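Local atomic coordinates of capsid (Human calicivirus NLV/Boxer/2001/US, PDB entry 4RDL), a protein that builds the norovirus capsid, its protruding domain, present here, binding histo-blood-group glycans such as Lewis y, probably for attachment to host cells. Residues Q47-R52 with Q200-I205; Q60-V65 with D100-L105; A71-R76 with G106-G111. One frame throughout, in Å; residues are numbered along the deposited sequence.

Contact 1 of 3, residues Q47-R52 with Q200-I205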
ATOM      1  N   GLN A  47       7.351  19.755  -5.919  1.00 15.15           N
ATOM      2  CA  GLN A  47       8.278  19.542  -4.819  1.00 15.18           C
ATOM      3  C   GLN A  47       7.610  18.589  -3.839  1.00 13.82           C
ATOM      4  O   GLN A  47       7.541  18.842  -2.631  1.00 13.97           O
ATOM      5  CB  GLN A  47       8.685  20.857  -4.144  1.00 16.95           C
ATOM      6  CG  GLN A  47       9.804  20.664  -3.124  1.00 18.15           C
ATOM      7  CD  GLN A  47      10.350  21.957  -2.555  1.00 21.07           C
ATOM      8  OE1 GLN A  47       9.869  23.046  -2.865  1.00 22.22           O
ATOM      9  NE2 GLN A  47      11.371  21.837  -1.710  1.00 21.20           N
ATOM     10  N   PHE A  48       7.101  17.490  -4.383  1.00 12.43           N
ATOM     11  CA  PHE A  48       6.456  16.472  -3.573  1.00 10.79           C
ATOM     12  C   PHE A  48       7.460  15.944  -2.556  1.00 10.60           C
ATOM     13  O   PHE A  48       8.669  15.936  -2.816  1.00 11.80           O
ATOM     14  CB  PHE A  48       5.932  15.338  -4.454  1.00 11.28           C
ATOM     15  CG  PHE A  48       5.078  15.812  -5.595  1.00 11.31           C
ATOM     16  CD1 PHE A  48       4.233  16.898  -5.435  1.00 11.93           C
ATOM     17  CD2 PHE A  48       5.141  15.187  -6.831  1.00 11.51           C
ATOM     18  CE1 PHE A  48       3.452  17.352  -6.495  1.00 12.59           C
ATOM     19  CE2 PHE A  48       4.362  15.625  -7.883  1.00 11.38           C
ATOM     20  CZ  PHE A  48       3.527  16.718  -7.723  1.00 11.79           C
ATOM     21  N   GLN A  49       6.969  15.525  -1.393  1.00 10.76           N
ATOM     22  CA  GLN A  49       7.846  14.982  -0.368  1.00 10.30           C
ATOM     23  C   GLN A  49       7.754  13.464  -0.298  1.00 10.51           C
ATOM     24  O   GLN A  49       8.646  12.806   0.243  1.00 11.19           O
ATOM     25  CB  GLN A  49       7.545  15.621   0.985  1.00 10.75           C
ATOM     26  CG  GLN A  49       7.837  17.108   0.985  1.00 11.78           C
ATOM     27  CD  GLN A  49       9.270  17.394   0.590  1.00 13.45           C
ATOM     28  OE1 GLN A  49      10.205  16.883   1.208  1.00 14.45           O
ATOM     29  NE2 GLN A  49       9.455  18.200  -0.455  1.00 14.11           N
ATOM     30  N   ASN A  50       6.666  12.923  -0.840  1.00 10.10           N
ATOM     31  CA  ASN A  50       6.527  11.488  -1.023  1.00 10.17           C
ATOM     32  C   ASN A  50       6.862  11.097  -2.463  1.00 10.69           C
ATOM     33  O   ASN A  50       6.825  11.940  -3.364  1.00 11.61           O
ATOM     34  CB  ASN A  50       5.133  11.021  -0.607  1.00 10.60           C
ATOM     35  CG  ASN A  50       4.946  11.053   0.899  1.00  9.28           C
ATOM     36  OD1 ASN A  50       5.869  10.722   1.648  1.00 11.44           O
ATOM     37  ND2 ASN A  50       3.769  11.467   1.351  1.00 10.43           N
ATOM     38  N   GLY A  51       7.218   9.831  -2.664  1.00  9.31           N
ATOM     39  CA  GLY A  51       7.694   9.346  -3.954  1.00  9.72           C
ATOM     40  C   GLY A  51       9.042   9.908  -4.370  1.00  9.37           C
ATOM     41  O   GLY A  51       9.351   9.916  -5.567  1.00 12.71           O
ATOM     42  N   ARG A  52       9.839  10.372  -3.404  1.00 10.04           N
ATOM     43  CA  ARG A  52      11.131  10.996  -3.690  1.00  9.95           C
ATOM     44  C   ARG A  52      12.294  10.080  -3.308  1.00 10.03           C
ATOM     45  O   ARG A  52      12.411   9.657  -2.153  1.00 11.50           O
ATOM     46  CB  ARG A  52      11.265  12.332  -2.950  1.00 11.49           C
ATOM     47  CG  ARG A  52      10.144  13.328  -3.230  1.00 10.97           C
ATOM     48  CD  ARG A  52      10.100  13.750  -4.709  1.00 10.97           C
ATOM     49  NE  ARG A  52      11.358  14.336  -5.189  1.00 12.59           N
ATOM     50  CZ  ARG A  52      11.643  15.639  -5.166  1.00 12.75           C
ATOM     51  NH1 ARG A  52      10.758  16.510  -4.699  1.00 12.64           N
ATOM     52  NH2 ARG A  52      12.812  16.075  -5.628  1.00 14.15           N
ATOM     53  N   GLN A 200      15.746  18.646   5.524  1.00 20.85           N
ATOM     54  CA  GLN A 200      15.682  17.463   4.676  1.00 18.81           C
ATOM     55  C   GLN A 200      14.475  17.424   3.738  1.00 16.67           C
ATOM     56  O   GLN A 200      13.990  16.350   3.383  1.00 17.35           O
ATOM     57  CB  GLN A 200      15.737  16.196   5.535  1.00 24.13           C
ATOM     58  CG  GLN A 200      17.030  16.070   6.323  1.00 31.32           C
ATOM     59  CD  GLN A 200      18.255  16.103   5.426  1.00 41.96           C
ATOM     60  OE1 GLN A 200      18.310  15.419   4.404  1.00 45.40           O
ATOM     61  NE2 GLN A 200      19.242  16.909   5.801  1.00 45.80           N
ATOM     62  N   LEU A 201      13.998  18.594   3.326  1.00 16.60           N
ATOM     63  CA  LEU A 201      12.989  18.642   2.279  1.00 17.75           C
ATOM     64  C   LEU A 201      13.591  18.123   0.980  1.00 18.65           C
ATOM     65  O   LEU A 201      14.713  18.478   0.612  1.00 21.46           O
ATOM     66  CB  LEU A 201      12.488  20.067   2.059  1.00 17.84           C
ATOM     67  CG  LEU A 201      11.512  20.682   3.056  1.00 19.13           C
ATOM     68  CD1 LEU A 201      11.404  22.180   2.807  1.00 20.66           C
ATOM     69  CD2 LEU A 201      10.146  20.012   2.952  1.00 17.53           C
ATOM     70  N   ALA A 202      12.847  17.274   0.285  1.00 17.66           N
ATOM     71  CA  ALA A 202      13.225  16.900  -1.061  1.00 16.66           C
ATOM     72  C   ALA A 202      13.142  18.173  -1.905  1.00 18.65           C
ATOM     73  O   ALA A 202      12.233  18.976  -1.721  1.00 17.96           O
ATOM     74  CB  ALA A 202      12.295  15.829  -1.582  1.00 16.16           C
ATOM     75  N   PRO A 203      14.101  18.375  -2.818  1.00 20.31           N
ATOM     76  CA  PRO A 203      14.169  19.644  -3.552  1.00 20.45           C
ATOM     77  C   PRO A 203      13.099  19.811  -4.630  1.00 19.07           C
ATOM     78  O   PRO A 203      12.492  18.830  -5.066  1.00 17.69           O
ATOM     79  CB  PRO A 203      15.556  19.586  -4.205  1.00 22.11           C
ATOM     80  CG  PRO A 203      15.816  18.133  -4.391  1.00 23.76           C
ATOM     81  CD  PRO A 203      15.191  17.457  -3.190  1.00 22.02           C
ATOM     82  N   PRO A 204      12.864  21.054  -5.064  1.00 19.58           N
ATOM     83  CA  PRO A 204      11.983  21.306  -6.209  1.00 19.56           C
ATOM     84  C   PRO A 204      12.583  20.697  -7.474  1.00 18.95           C
ATOM     85  O   PRO A 204      13.807  20.580  -7.563  1.00 19.78           O
ATOM     86  CB  PRO A 204      11.981  22.839  -6.325  1.00 22.16           C
ATOM     87  CG  PRO A 204      12.574  23.341  -5.054  1.00 24.71           C
ATOM     88  CD  PRO A 204      13.511  22.285  -4.587  1.00 22.13           C
ATOM     89  N   ILE A 205      11.741  20.312  -8.428  1.00 17.76           N
ATOM     90  CA  ILE A 205      12.227  19.775  -9.700  1.00 16.98           C
ATOM     91  C   ILE A 205      11.888  20.680 -10.877  1.00 18.52           C
ATOM     92  O   ILE A 205      10.762  21.157 -11.006  1.00 18.76           O
ATOM     93  CB  ILE A 205      11.658  18.372 -10.000  1.00 16.85           C
ATOM     94  CG1 ILE A 205      11.897  17.427  -8.817  1.00 16.76           C
ATOM     95  CG2 ILE A 205      12.272  17.824 -11.289  1.00 17.78           C
ATOM     96  CD1 ILE A 205      11.174  16.103  -8.938  1.00 17.75           C
TER

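Contact 2 of 3, residues Q60-V65 with D100-L105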
ATOM      1  N   GLN A  60      14.318  10.425   0.030  1.00 12.18           N
ATOM      2  CA  GLN A  60      14.278  11.853   0.337  1.00 12.59           C
ATOM      3  C   GLN A  60      12.930  12.273   0.907  1.00 12.52           C
ATOM      4  O   GLN A  60      11.944  11.551   0.780  1.00 12.08           O
ATOM      5  CB  GLN A  60      14.578  12.669  -0.914  1.00 13.56           C
ATOM      6  CG  GLN A  60      15.947  12.395  -1.506  1.00 15.07           C
ATOM      7  CD  GLN A  60      16.195  13.228  -2.729  1.00 17.34           C
ATOM      8  OE1 GLN A  60      15.256  13.708  -3.352  1.00 19.32           O
ATOM      9  NE2 GLN A  60      17.466  13.406  -3.087  1.00 18.58           N
ATOM     10  N   GLY A  61      12.894  13.452   1.522  1.00 13.48           N
ATOM     11  CA  GLY A  61      11.660  13.993   2.063  1.00 12.86           C
ATOM     12  C   GLY A  61      11.054  13.087   3.111  1.00 12.48           C
ATOM     13  O   GLY A  61      11.739  12.656   4.039  1.00 15.24           O
ATOM     14  N   THR A  62       9.764  12.800   2.962  1.00 11.43           N
ATOM     15  CA  THR A  62       9.072  11.897   3.876  1.00 11.68           C
ATOM     16  C   THR A  62       8.870  10.518   3.247  1.00 10.18           C
ATOM     17  O   THR A  62       8.056   9.712   3.703  1.00 11.37           O
ATOM     18  CB  THR A  62       7.715  12.483   4.303  1.00 12.22           C
ATOM     19  OG1 THR A  62       6.942  12.791   3.134  1.00 11.27           O
ATOM     20  CG2 THR A  62       7.930  13.758   5.105  1.00 14.26           C
ATOM     21  N   THR A  63       9.628  10.234   2.198  1.00 10.42           N
ATOM     22  CA  THR A  63       9.424   9.001   1.452  1.00 10.38           C
ATOM     23  C   THR A  63       9.965   7.773   2.166  1.00 11.54           C
ATOM     24  O   THR A  63      11.073   7.783   2.707  1.00 13.70           O
ATOM     25  CB  THR A  63      10.042   9.099   0.041  1.00 10.11           C
ATOM     26  OG1 THR A  63       9.488  10.242  -0.616  1.00 10.48           O
ATOM     27  CG2 THR A  63       9.736   7.849  -0.781  1.00 11.08           C
ATOM     28  N   THR A  64       9.174   6.707   2.159  1.00 11.68           N
ATOM     29  CA  THR A  64       9.662   5.437   2.657  1.00 12.27           C
ATOM     30  C   THR A  64       9.385   4.322   1.647  1.00 11.72           C
ATOM     31  O   THR A  64       9.037   4.593   0.498  1.00 11.57           O
ATOM     32  CB  THR A  64       9.147   5.145   4.092  1.00 13.56           C
ATOM     33  OG1 THR A  64       9.880   4.049   4.664  1.00 14.10           O
ATOM     34  CG2 THR A  64       7.643   4.858   4.103  1.00 15.43           C
ATOM     35  N   VAL A  65       9.563   3.076   2.065  1.00 10.43           N
ATOM     36  CA  VAL A  65       9.618   1.956   1.141  1.00 10.85           C
ATOM     37  C   VAL A  65       8.247   1.407   0.740  1.00 10.12           C
ATOM     38  O   VAL A  65       7.982   1.190  -0.451  1.00 11.48           O
ATOM     39  CB  VAL A  65      10.489   0.822   1.735  1.00 11.72           C
ATOM     40  CG1 VAL A  65      10.439  -0.424   0.871  1.00 15.13           C
ATOM     41  CG2 VAL A  65      11.928   1.293   1.923  1.00 15.66           C
ATOM     42  N   ASP A 100      14.328  16.505  12.079  1.00 24.12           N
ATOM     43  CA  ASP A 100      15.313  15.630  11.415  1.00 33.05           C
ATOM     44  C   ASP A 100      14.934  15.060  10.037  1.00 36.01           C
ATOM     45  O   ASP A 100      15.806  14.609   9.288  1.00 42.11           O
ATOM     46  CB  ASP A 100      15.725  14.489  12.344  1.00 37.80           C
ATOM     47  CG  ASP A 100      17.018  14.780  13.076  1.00 42.15           C
ATOM     48  OD1 ASP A 100      17.486  13.901  13.835  1.00 44.44           O
ATOM     49  OD2 ASP A 100      17.576  15.883  12.881  1.00 41.27           O
ATOM     50  N   SER A 101      13.640  15.015   9.743  1.00 30.19           N
ATOM     51  CA  SER A 101      13.128  14.895   8.374  1.00 26.84           C
ATOM     52  C   SER A 101      11.876  15.762   8.403  1.00 19.02           C
ATOM     53  O   SER A 101      11.466  16.175   9.482  1.00 21.15           O
ATOM     54  CB  SER A 101      12.838  13.442   7.977  1.00 29.54           C
ATOM     55  OG  SER A 101      11.692  12.924   8.627  1.00 28.47           O
ATOM     56  N   PRO A 102      11.278  16.086   7.239  1.00 14.37           N
ATOM     57  CA  PRO A 102      10.265  17.148   7.337  1.00 13.98           C
ATOM     58  C   PRO A 102       9.081  16.770   8.223  1.00 13.47           C
ATOM     59  O   PRO A 102       8.481  17.648   8.839  1.00 13.27           O
ATOM     60  CB  PRO A 102       9.812  17.336   5.887  1.00 16.50           C
ATOM     61  CG  PRO A 102      10.957  16.839   5.068  1.00 16.80           C
ATOM     62  CD  PRO A 102      11.539  15.699   5.843  1.00 15.66           C
ATOM     63  N   ALA A 103       8.758  15.482   8.276  1.00 12.36           N
ATOM     64  CA  ALA A 103       7.659  14.979   9.080  1.00 11.39           C
ATOM     65  C   ALA A 103       7.872  13.480   9.150  1.00 11.05           C
ATOM     66  O   ALA A 103       8.779  12.958   8.498  1.00 12.02           O
ATOM     67  CB  ALA A 103       6.312  15.305   8.406  1.00 12.65           C
ATOM     68  N   PRO A 104       7.061  12.770   9.950  1.00 11.02           N
ATOM     69  CA  PRO A 104       7.215  11.311   9.952  1.00 11.27           C
ATOM     70  C   PRO A 104       7.096  10.729   8.540  1.00  9.42           C
ATOM     71  O   PRO A 104       6.386  11.280   7.687  1.00 10.19           O
ATOM     72  CB  PRO A 104       6.044  10.848  10.816  1.00 11.18           C
ATOM     73  CG  PRO A 104       5.793  12.005  11.745  1.00 12.22           C
ATOM     74  CD  PRO A 104       6.035  13.229  10.904  1.00 11.44           C
ATOM     75  N   LEU A 105       7.775   9.614   8.290  1.00  9.81           N
ATOM     76  CA  LEU A 105       7.725   9.014   6.962  1.00  9.97           C
ATOM     77  C   LEU A 105       6.293   8.653   6.571  1.00  8.69           C
ATOM     78  O   LEU A 105       5.512   8.178   7.404  1.00 10.03           O
ATOM     79  CB  LEU A 105       8.633   7.788   6.880  1.00 11.70           C
ATOM     80  CG  LEU A 105      10.089   8.064   7.256  1.00 12.27           C
ATOM     81  CD1 LEU A 105      10.940   6.817   7.025  1.00 16.31           C
ATOM     82  CD2 LEU A 105      10.635   9.240   6.447  1.00 15.04           C
TER

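Contact 3 of 3, residues A71-R76 with G106-G111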
ATOM      1  N   ALA A  71       0.546   8.444   2.940  1.00  9.32           N
ATOM      2  CA  ALA A  71      -0.518   9.351   3.372  1.00  9.25           C
ATOM      3  C   ALA A  71      -1.171   8.910   4.674  1.00  9.26           C
ATOM      4  O   ALA A  71      -2.367   9.086   4.875  1.00 14.64           O
ATOM      5  CB  ALA A  71      -1.558   9.543   2.260  1.00 11.11           C
ATOM      6  N   ARG A  72      -0.362   8.342   5.558  1.00  9.46           N
ATOM      7  CA  ARG A  72      -0.821   7.946   6.882  1.00  9.12           C
ATOM      8  C   ARG A  72      -0.097   8.736   7.956  1.00  9.66           C
ATOM      9  O   ARG A  72       0.937   9.355   7.686  1.00  9.87           O
ATOM     10  CB  ARG A  72      -0.627   6.442   7.089  1.00 10.60           C
ATOM     11  CG  ARG A  72      -1.525   5.610   6.176  1.00 12.25           C
ATOM     12  CD  ARG A  72      -1.381   4.120   6.416  1.00 16.38           C
ATOM     13  NE  ARG A  72      -2.116   3.343   5.421  1.00 18.70           N
ATOM     14  CZ  ARG A  72      -3.240   2.675   5.665  1.00 21.97           C
ATOM     15  NH1 ARG A  72      -3.779   2.690   6.877  1.00 24.12           N
ATOM     16  NH2 ARG A  72      -3.828   1.986   4.690  1.00 21.98           N
ATOM     17  N   MET A  73      -0.662   8.717   9.161  1.00  9.52           N
ATOM     18  CA  MET A  73      -0.050   9.317  10.342  1.00  8.98           C
ATOM     19  C   MET A  73      -0.226   8.376  11.517  1.00  9.55           C
ATOM     20  O   MET A  73      -1.082   7.485  11.500  1.00 10.20           O
ATOM     21  CB  MET A  73      -0.721  10.643  10.702  1.00  9.57           C
ATOM     22  CG  MET A  73      -0.848  11.646   9.568  1.00  9.91           C
ATOM     23  SD  MET A  73      -1.822  13.054  10.175  1.00 10.95           S
ATOM     24  CE  MET A  73      -2.062  13.991   8.667  1.00 11.35           C
ATOM     25  N   ARG A  74       0.570   8.604  12.553  1.00  9.38           N
ATOM     26  CA  ARG A  74       0.417   7.880  13.806  1.00  9.23           C
ATOM     27  C   ARG A  74       0.745   8.812  14.954  1.00  8.97           C
ATOM     28  O   ARG A  74       1.637   9.651  14.847  1.00 10.15           O
ATOM     29  CB  ARG A  74       1.333   6.653  13.853  1.00 10.16           C
ATOM     30  CG  ARG A  74       1.225   5.852  15.152  1.00 10.38           C
ATOM     31  CD  ARG A  74       1.901   4.493  15.021  1.00 10.57           C
ATOM     32  NE  ARG A  74       1.846   3.745  16.276  1.00 11.76           N
ATOM     33  CZ  ARG A  74       1.952   2.427  16.369  1.00 12.33           C
ATOM     34  NH1 ARG A  74       2.120   1.696  15.272  1.00 13.54           N
ATOM     35  NH2 ARG A  74       1.885   1.839  17.560  1.00 14.33           N
ATOM     36  N   GLY A  75       0.031   8.662  16.059  1.00 10.10           N
ATOM     37  CA  GLY A  75       0.436   9.351  17.270  1.00 11.15           C
ATOM     38  C   GLY A  75      -0.623   9.332  18.340  1.00  9.97           C
ATOM     39  O   GLY A  75      -1.625   8.620  18.236  1.00 11.82           O
ATOM     40  N   ARG A  76      -0.401  10.134  19.377  1.00  9.77           N
ATOM     41  CA  ARG A  76      -1.286  10.151  20.532  1.00  9.82           C
ATOM     42  C   ARG A  76      -2.139  11.401  20.488  1.00 10.08           C
ATOM     43  O   ARG A  76      -1.627  12.508  20.346  1.00 10.90           O
ATOM     44  CB  ARG A  76      -0.485  10.097  21.832  1.00 10.56           C
ATOM     45  CG  ARG A  76      -1.329   9.724  23.045  1.00 15.07           C
ATOM     46  CD  ARG A  76      -0.444   9.394  24.264  1.00 17.26           C
ATOM     47  NE  ARG A  76       0.508   8.325  23.963  1.00 17.50           N
ATOM     48  CZ  ARG A  76       0.232   7.027  24.049  1.00 19.74           C
ATOM     49  NH1 ARG A  76      -0.960   6.625  24.466  1.00 20.72           N
ATOM     50  NH2 ARG A  76       1.151   6.127  23.724  1.00 20.11           N
ATOM     51  N   GLY A 106       5.944   8.895   5.308  1.00  9.70           N
ATOM     52  CA  GLY A 106       4.608   8.605   4.798  1.00 10.53           C
ATOM     53  C   GLY A 106       3.591   9.724   5.005  1.00  9.38           C
ATOM     54  O   GLY A 106       2.511   9.699   4.424  1.00 10.68           O
ATOM     55  N   PHE A 107       3.928  10.711   5.830  1.00  9.71           N
ATOM     56  CA  PHE A 107       3.003  11.793   6.157  1.00 10.04           C
ATOM     57  C   PHE A 107       2.449  12.431   4.871  1.00  8.67           C
ATOM     58  O   PHE A 107       3.200  12.676   3.936  1.00 10.16           O
ATOM     59  CB  PHE A 107       3.733  12.846   6.998  1.00 10.45           C
ATOM     60  CG  PHE A 107       2.817  13.802   7.715  1.00  9.02           C
ATOM     61  CD1 PHE A 107       2.381  13.536   9.013  1.00 10.23           C
ATOM     62  CD2 PHE A 107       2.404  14.975   7.110  1.00 10.16           C
ATOM     63  CE1 PHE A 107       1.541  14.419   9.680  1.00 11.13           C
ATOM     64  CE2 PHE A 107       1.566  15.869   7.772  1.00 11.75           C
ATOM     65  CZ  PHE A 107       1.136  15.593   9.059  1.00 11.31           C
ATOM     66  N   PRO A 108       1.134  12.704   4.818  1.00  9.10           N
ATOM     67  CA  PRO A 108       0.564  13.321   3.609  1.00  9.80           C
ATOM     68  C   PRO A 108       1.326  14.578   3.184  1.00  9.90           C
ATOM     69  O   PRO A 108       1.662  15.419   4.031  1.00 11.02           O
ATOM     70  CB  PRO A 108      -0.857  13.697   4.046  1.00 11.84           C
ATOM     71  CG  PRO A 108      -1.192  12.706   5.099  1.00 12.08           C
ATOM     72  CD  PRO A 108       0.109  12.499   5.861  1.00  9.87           C
ATOM     73  N   ASP A 109       1.588  14.718   1.883  1.00 10.30           N
ATOM     74  CA  ASP A 109       2.278  15.912   1.384  1.00 10.92           C
ATOM     75  C   ASP A 109       1.353  16.853   0.608  1.00 10.97           C
ATOM     76  O   ASP A 109       1.777  17.557  -0.309  1.00 12.27           O
ATOM     77  CB  ASP A 109       3.560  15.562   0.606  1.00 11.58           C
ATOM     78  CG  ASP A 109       3.292  14.905  -0.739  1.00 10.43           C
ATOM     79  OD1 ASP A 109       2.129  14.572  -1.040  1.00 11.37           O
ATOM     80  OD2 ASP A 109       4.274  14.708  -1.500  1.00 11.68           O
ATOM     81  N   PHE A 110       0.091  16.881   1.014  1.00 10.94           N
ATOM     82  CA  PHE A 110      -0.878  17.830   0.484  1.00 10.31           C
ATOM     83  C   PHE A 110      -0.939  19.043   1.399  1.00 11.04           C
ATOM     84  O   PHE A 110      -1.269  18.922   2.585  1.00 11.85           O
ATOM     85  CB  PHE A 110      -2.249  17.169   0.332  1.00 11.10           C
ATOM     86  CG  PHE A 110      -2.224  15.983  -0.586  1.00 10.95           C
ATOM     87  CD1 PHE A 110      -2.129  16.161  -1.955  1.00 13.04           C
ATOM     88  CD2 PHE A 110      -2.232  14.694  -0.082  1.00 11.28           C
ATOM     89  CE1 PHE A 110      -2.068  15.066  -2.806  1.00 12.40           C
ATOM     90  CE2 PHE A 110      -2.166  13.595  -0.928  1.00 12.44           C
ATOM     91  CZ  PHE A 110      -2.083  13.784  -2.290  1.00 12.09           C
ATOM     92  N   GLY A 111      -0.601  20.203   0.843  1.00 11.82           N
ATOM     93  CA  GLY A 111      -0.479  21.420   1.619  1.00 12.50           C
ATOM     94  C   GLY A 111      -1.622  22.395   1.435  1.00 11.52           C
ATOM     95  O   GLY A 111      -2.256  22.425   0.376  1.00 13.73           O
TER

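Contact 1 of 3, residues Q47-R52 with Q200-I205
L201 meets Q49 through one branch, its CD2 methyl lying 3.6 Å from Q49 OE1. At A202 the same glutamine engages both backbone polar atoms. A202 N donates to Q49 OE1 over 2.8 Å, in the amide carbonyl plane and on a lone pair, and Q49 NE2 returns an almost straight bond (171°) to A202 O at 3.1 Å. The bend at chi2 (-57°) folds the Q49 chain so that NE2 can also donate to Q47 O. A second donor, Q47 NE2, reaches A202 O at 3.0 Å, so two amides share that carbonyl. The two loops come from either side of a long intervening chain, consistent with the P1 part of the protruding domain, which in noroviruses is built from chain before and after the P2 insertion. P203 O is gripped end-on by R52, with NH1 at 2.9 Å and NH2 at 2.8 Å, the oxygen lying in the guanidinium plane; NH1 also donates to F48 O. The P204 ring runs alongside the extended Q47 chain, with P204 CG 3.5 Å from Q47 OE1. I205 CD1 lies over one guanidinium face of R52 near its rim, 3.7 Å above the plane, with the A202 methyl over the opposite face, also off-centre.

Contact 2 of 3, residues Q60-V65 with D100-L105
T62 O is approached by L105 from the other segment and bonded by the residue that follows it. L105 CA lies 3.3 Å from T62 O in a CA-H...O contact bent to 130° at the hydrogen, while G106 N, one residue on, makes a backbone hydrogen bond to the same oxygen. L105 CB and CD2 both stand 3.8 Å from T62 O, so the carbonyl is flanked by aliphatic carbon as well. A type II' turn from Q60 to T63, closed by T63 N donating to Q60 O, presents this carbonyl; G61 occupies its second position with a positive phi of 60°. G61 O lies against the ring of P102, with P102 CD at 3.5 Å. The T62 side chain splits its work: the chi1 of 55° sends OG1 to its hydrogen-bond partner N50 OD1, whereas CG2 packs on the other segment, 3.6 Å from A103 O and 4.0 Å from A103 CB. Further along, T64 and L105 cross at about a right angle, and L105 CD1 rests 3.8 Å from T64 CB. The contact thus joins the loop that precedes strand 72-80 to the loop that precedes strand 113-121, and on the side of the first loop T63 and V65 touch helix 235-244.

Contact 3 of 3, residues A71-R76 with G106-G111
The backbones come closest at A71 and P108, their CA atoms 4.1 Å apart, and G106 O faces two successive amides, accepting weak hydrogen bonds from A71 N at 2.8 Å (126° at the hydrogen) and from R72 N at 3.4 Å. Just beyond, R72 O receives a CA-H...O contact from F107 CA at 3.5 Å. One carbonyl and the next CA-H of 106-111 thus meet two amides and a carbonyl of 71-72, although 106-111 has no regular strand structure and does not extend the sheet here. Among the side chains, M73 carries the contact. The CB of F107 points away from 71-76, but with CG anti to the backbone N (chi1 -164°) the ring swings back to M73. The extended methionine chain crosses this ring obliquely, its CG, SD and CE following the CE1-CZ side, and the terminal methyl CE is 3.6 Å from F107 CZ. M73 SD lies 4.5 Å from the F107 ring centroid and 46° off the ring normal, a Met-aromatic contact of oblique geometry. P108 touches both partners: its CD is 3.8 Å from M73 CE and also lies over one face of the F107 ring, near the rim. M73 also touches L170 of the neighbouring strand 167-177, and L115 and M117 of strand 113-121. With A71, M73, F107 and P108 all buried, this is a hydrophobic cluster inside what is probably the P2 subdomain. Strands 113-121 and 167-177 also bear D114, H116, W174, S176 and N177 of a glycan pocket; the M73 side chain, about 14 Å from the bound galactose, does not touch the sugar.

How the contacts relate
Following the chain from the N terminus, the loop after strand 35-38 supplies first 47-52, then 60-65, then 71-76, which runs from the end of that loop into strand 72-80. The connection between strands 83-89 and 113-121 returns to them: 100-105 closes contact 2 and 106-111 closes contact 3. Since 71-76 comes before 100-105, these two closures cross. Contact 1 closes last, when 200-205 arrives after strand 167-177, and its long loop encloses both others. The three meet physically: R52 N hydrogen-bonds T63 OG1, N50 ND2 hydrogen-bonds F107 O, and D109 OD2 accepts from Q49 N. Together they tie the glycan-bearing sheet to the loops beside helix 235-244.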